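Local coordinates for mucus binding protein (Lactobacillus reuteri, PDB 3I57), which probably helps the bacterium adhere to mucus as a cell-wall-anchored surface protein, this piece being a type 2 repeat with immunoglobulin-binding activity, at residues A[4-9]-A[32-37]. Numbering follows the deposited sequence.
Sequences VHVQYI and YSTAEG
Tyr8 and Tyr32 reach toward each other across the gap between strand and loop and meet through their hydroxyls, OH to OH at 2.6 Å. Tyrosine suits both places: a flat apolar ring for packing, ending in a hydroxyl that can donate and accept. Tyr32 OH lies in the plane of the Tyr8 ring, at its edge, and is also hydrogen-bonded to Asp20 OD2. A water 3.1 Å from Tyr8 OH donates to Ser33 O at 2.7 Å and accepts from Gly37 N at 2.9 Å, satisfying polar backbone groups where the loop turns into helix 35-43. Beside these polar ends, Val6 lays CG2 over one face of the Tyr32 ring in a CH-pi contact, 4.1 Å from the ring centroid and 26° off its normal. The branched valine suits a strand and offers the ring a compact methyl. In this beta-grasp domain the helix packs across the sheet, and strand 2-10 presents Val6 and Tyr8 to that side. Gly37, lacking a side chain, lets the Tyr8 ring approach the helix backbone, CE2 to Gly37 CA at 3.8 Å. Tyr32 swings its ring out from the loop to Val6 because a chi1 of -172° sets CG opposite the backbone N. Further out, Ser33, whose short hydroxyl side chain can reach the N-H groups of the helix start, accepts from Ala35 N through OG, while Thr34 OG1 is hydrogen-bonded to Asp51 OD2 and Phe41 meets the Tyr8 ring.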
ATOM      1  N   VAL A   4      -3.082 -40.163   1.363  1.00  8.34           N
ATOM      2  CA  VAL A   4      -2.782 -39.091   0.454  1.00  8.55           C
ATOM      3  C   VAL A   4      -2.938 -37.790   1.252  1.00  8.06           C
ATOM      4  O   VAL A   4      -3.819 -37.696   2.117  1.00  8.13           O
ATOM      5  CB  VAL A   4      -3.787 -39.069  -0.730  1.00  8.27           C
ATOM      6  CG1 VAL A   4      -3.621 -37.777  -1.516  1.00  9.30           C
ATOM      7  CG2 VAL A   4      -3.558 -40.240  -1.626  1.00  9.78           C
ATOM      8  N   HIS A   5      -2.100 -36.805   0.969  1.00  7.73           N
ATOM      9  CA  HIS A   5      -2.189 -35.529   1.681  1.00  7.52           C
ATOM     10  C   HIS A   5      -2.175 -34.428   0.656  1.00  7.47           C
ATOM     11  O   HIS A   5      -1.250 -34.331  -0.122  1.00  7.43           O
ATOM     12  CB  HIS A   5      -0.964 -35.370   2.611  1.00  7.10           C
ATOM     13  CG  HIS A   5      -0.697 -36.578   3.447  1.00  5.77           C
ATOM     14  ND1 HIS A   5      -1.458 -36.889   4.559  1.00  8.95           N
ATOM     15  CD2 HIS A   5       0.214 -37.565   3.321  1.00  5.79           C
ATOM     16  CE1 HIS A   5      -1.011 -38.015   5.089  1.00  8.69           C
ATOM     17  NE2 HIS A   5       0.006 -38.446   4.360  1.00  7.81           N
ATOM     18  N   VAL A   6      -3.182 -33.570   0.669  1.00  7.88           N
ATOM     19  CA  VAL A   6      -3.204 -32.484  -0.302  1.00  7.06           C
ATOM     20  C   VAL A   6      -2.943 -31.194   0.438  1.00  6.57           C
ATOM     21  O   VAL A   6      -3.669 -30.849   1.360  1.00  6.55           O
ATOM     22  CB  VAL A   6      -4.561 -32.393  -1.007  1.00  7.00           C
ATOM     23  CG1 VAL A   6      -4.530 -31.266  -2.031  1.00  5.88           C
ATOM     24  CG2 VAL A   6      -4.902 -33.725  -1.656  1.00  5.34           C
ATOM     25  N   GLN A   7      -1.893 -30.484   0.040  1.00  5.70           N
ATOM     26  CA  GLN A   7      -1.407 -29.372   0.860  1.00  5.68           C
ATOM     27  C   GLN A   7      -1.653 -28.069   0.129  1.00  4.84           C
ATOM     28  O   GLN A   7      -1.163 -27.880  -0.970  1.00  6.37           O
ATOM     29  CB  GLN A   7       0.094 -29.554   1.165  1.00  4.85           C
ATOM     30  CG  GLN A   7       0.336 -30.848   1.985  1.00  4.00           C
ATOM     31  CD  GLN A   7       1.786 -31.288   1.989  1.00  7.34           C
ATOM     32  OE1 GLN A   7       2.374 -31.621   3.044  1.00 11.79           O
ATOM     33  NE2 GLN A   7       2.376 -31.301   0.828  1.00  7.01           N
ATOM     34  N   TYR A   8      -2.403 -27.185   0.760  1.00  5.43           N
ATOM     35  CA  TYR A   8      -2.703 -25.863   0.197  1.00  4.98           C
ATOM     36  C   TYR A   8      -1.660 -24.848   0.697  1.00  4.89           C
ATOM     37  O   TYR A   8      -1.494 -24.666   1.907  1.00  6.30           O
ATOM     38  CB  TYR A   8      -4.137 -25.454   0.561  1.00  4.03           C
ATOM     39  CG  TYR A   8      -5.142 -26.297  -0.156  1.00  5.10           C
ATOM     40  CD1 TYR A   8      -5.484 -27.549   0.343  1.00  5.68           C
ATOM     41  CD2 TYR A   8      -5.680 -25.904  -1.377  1.00  6.77           C
ATOM     42  CE1 TYR A   8      -6.360 -28.366  -0.314  1.00  4.85           C
ATOM     43  CE2 TYR A   8      -6.582 -26.724  -2.062  1.00  6.68           C
ATOM     44  CZ  TYR A   8      -6.906 -27.966  -1.515  1.00  7.72           C
ATOM     45  OH  TYR A   8      -7.793 -28.801  -2.147  1.00  8.04           O
ATOM     46  N   ILE A   9      -0.946 -24.219  -0.234  1.00  5.42           N
ATOM     47  CA  ILE A   9       0.264 -23.458   0.104  1.00  6.46           C
ATOM     48  C   ILE A   9       0.205 -22.007  -0.365  1.00  6.03           C
ATOM     49  O   ILE A   9      -0.203 -21.761  -1.493  1.00  5.92           O
ATOM     50  CB  ILE A   9       1.500 -24.072  -0.589  1.00  6.19           C
ATOM     51  CG1 ILE A   9       1.698 -25.543  -0.184  1.00  7.13           C
ATOM     52  CG2 ILE A   9       2.771 -23.275  -0.242  1.00  7.68           C
ATOM     53  CD1 ILE A   9       1.629 -25.723   1.266  1.00  9.56           C
ATOM     54  N   TYR A  32     -11.159 -37.235  -4.838  1.00  8.25           N
ATOM     55  CA  TYR A  32     -10.908 -35.878  -4.377  1.00  8.95           C
ATOM     56  C   TYR A  32     -10.791 -34.961  -5.579  1.00  8.82           C
ATOM     57  O   TYR A  32     -10.265 -35.349  -6.648  1.00  9.04           O
ATOM     58  CB  TYR A  32      -9.578 -35.840  -3.602  1.00  8.16           C
ATOM     59  CG  TYR A  32      -9.247 -34.547  -2.896  1.00  7.97           C
ATOM     60  CD1 TYR A  32      -9.685 -34.313  -1.594  1.00  6.22           C
ATOM     61  CD2 TYR A  32      -8.448 -33.588  -3.508  1.00  8.24           C
ATOM     62  CE1 TYR A  32      -9.380 -33.140  -0.922  1.00  9.31           C
ATOM     63  CE2 TYR A  32      -8.134 -32.422  -2.861  1.00  7.72           C
ATOM     64  CZ  TYR A  32      -8.582 -32.203  -1.562  1.00  9.50           C
ATOM     65  OH  TYR A  32      -8.249 -31.026  -0.957  1.00  9.08           O
ATOM     66  N   SER A  33     -11.255 -33.738  -5.367  1.00  9.24           N
ATOM     67  CA  SER A  33     -11.020 -32.636  -6.291  1.00  9.14           C
ATOM     68  C   SER A  33     -10.512 -31.434  -5.509  1.00  9.12           C
ATOM     69  O   SER A  33     -10.945 -31.178  -4.381  1.00  9.87           O
ATOM     70  CB  SER A  33     -12.312 -32.238  -6.994  1.00  9.48           C
ATOM     71  OG  SER A  33     -12.226 -30.926  -7.521  1.00  9.69           O
ATOM     72  N   THR A  34      -9.603 -30.696  -6.116  1.00  7.90           N
ATOM     73  CA  THR A  34      -9.070 -29.491  -5.503  1.00  7.82           C
ATOM     74  C   THR A  34     -10.015 -28.312  -5.698  1.00  7.96           C
ATOM     75  O   THR A  34      -9.717 -27.210  -5.240  1.00  8.26           O
ATOM     76  CB  THR A  34      -7.738 -29.118  -6.147  1.00  7.41           C
ATOM     77  OG1 THR A  34      -7.935 -29.047  -7.577  1.00  8.05           O
ATOM     78  CG2 THR A  34      -6.629 -30.173  -5.768  1.00  6.33           C
ATOM     79  N   ALA A  35     -11.156 -28.538  -6.356  1.00  8.96           N
ATOM     80  CA  ALA A  35     -12.026 -27.401  -6.719  1.00  9.93           C
ATOM     81  C   ALA A  35     -12.564 -26.585  -5.546  1.00  9.57           C
ATOM     82  O   ALA A  35     -12.485 -25.344  -5.567  1.00 10.08           O
ATOM     83  CB  ALA A  35     -13.192 -27.844  -7.660  1.00  9.90           C
ATOM     84  N   GLU A  36     -13.108 -27.244  -4.530  1.00  9.99           N
ATOM     85  CA  GLU A  36     -13.597 -26.500  -3.385  1.00 11.08           C
ATOM     86  C   GLU A  36     -12.483 -25.765  -2.644  1.00 10.20           C
ATOM     87  O   GLU A  36     -12.670 -24.639  -2.205  1.00 10.16           O
ATOM     88  CB  GLU A  36     -14.379 -27.399  -2.419  1.00 12.42           C
ATOM     89  CG  GLU A  36     -15.793 -27.679  -2.940  1.00 16.42           C
ATOM     90  CD  GLU A  36     -16.476 -28.817  -2.198  1.00 25.07           C
ATOM     91  OE1 GLU A  36     -15.883 -29.346  -1.231  1.00 29.97           O
ATOM     92  OE2 GLU A  36     -17.607 -29.181  -2.586  1.00 29.21           O
ATOM     93  N   GLY A  37     -11.337 -26.409  -2.479  1.00  9.36           N
ATOM     94  CA  GLY A  37     -10.256 -25.773  -1.730  1.00  7.69           C
ATOM     95  C   GLY A  37      -9.739 -24.564  -2.489  1.00  7.66           C
ATOM     96  O   GLY A  37      -9.466 -23.507  -1.911  1.00  8.13           O
TER
HETATM   97  O   HOH W   1     -10.862 -29.239  -2.524  1.00 10.50           O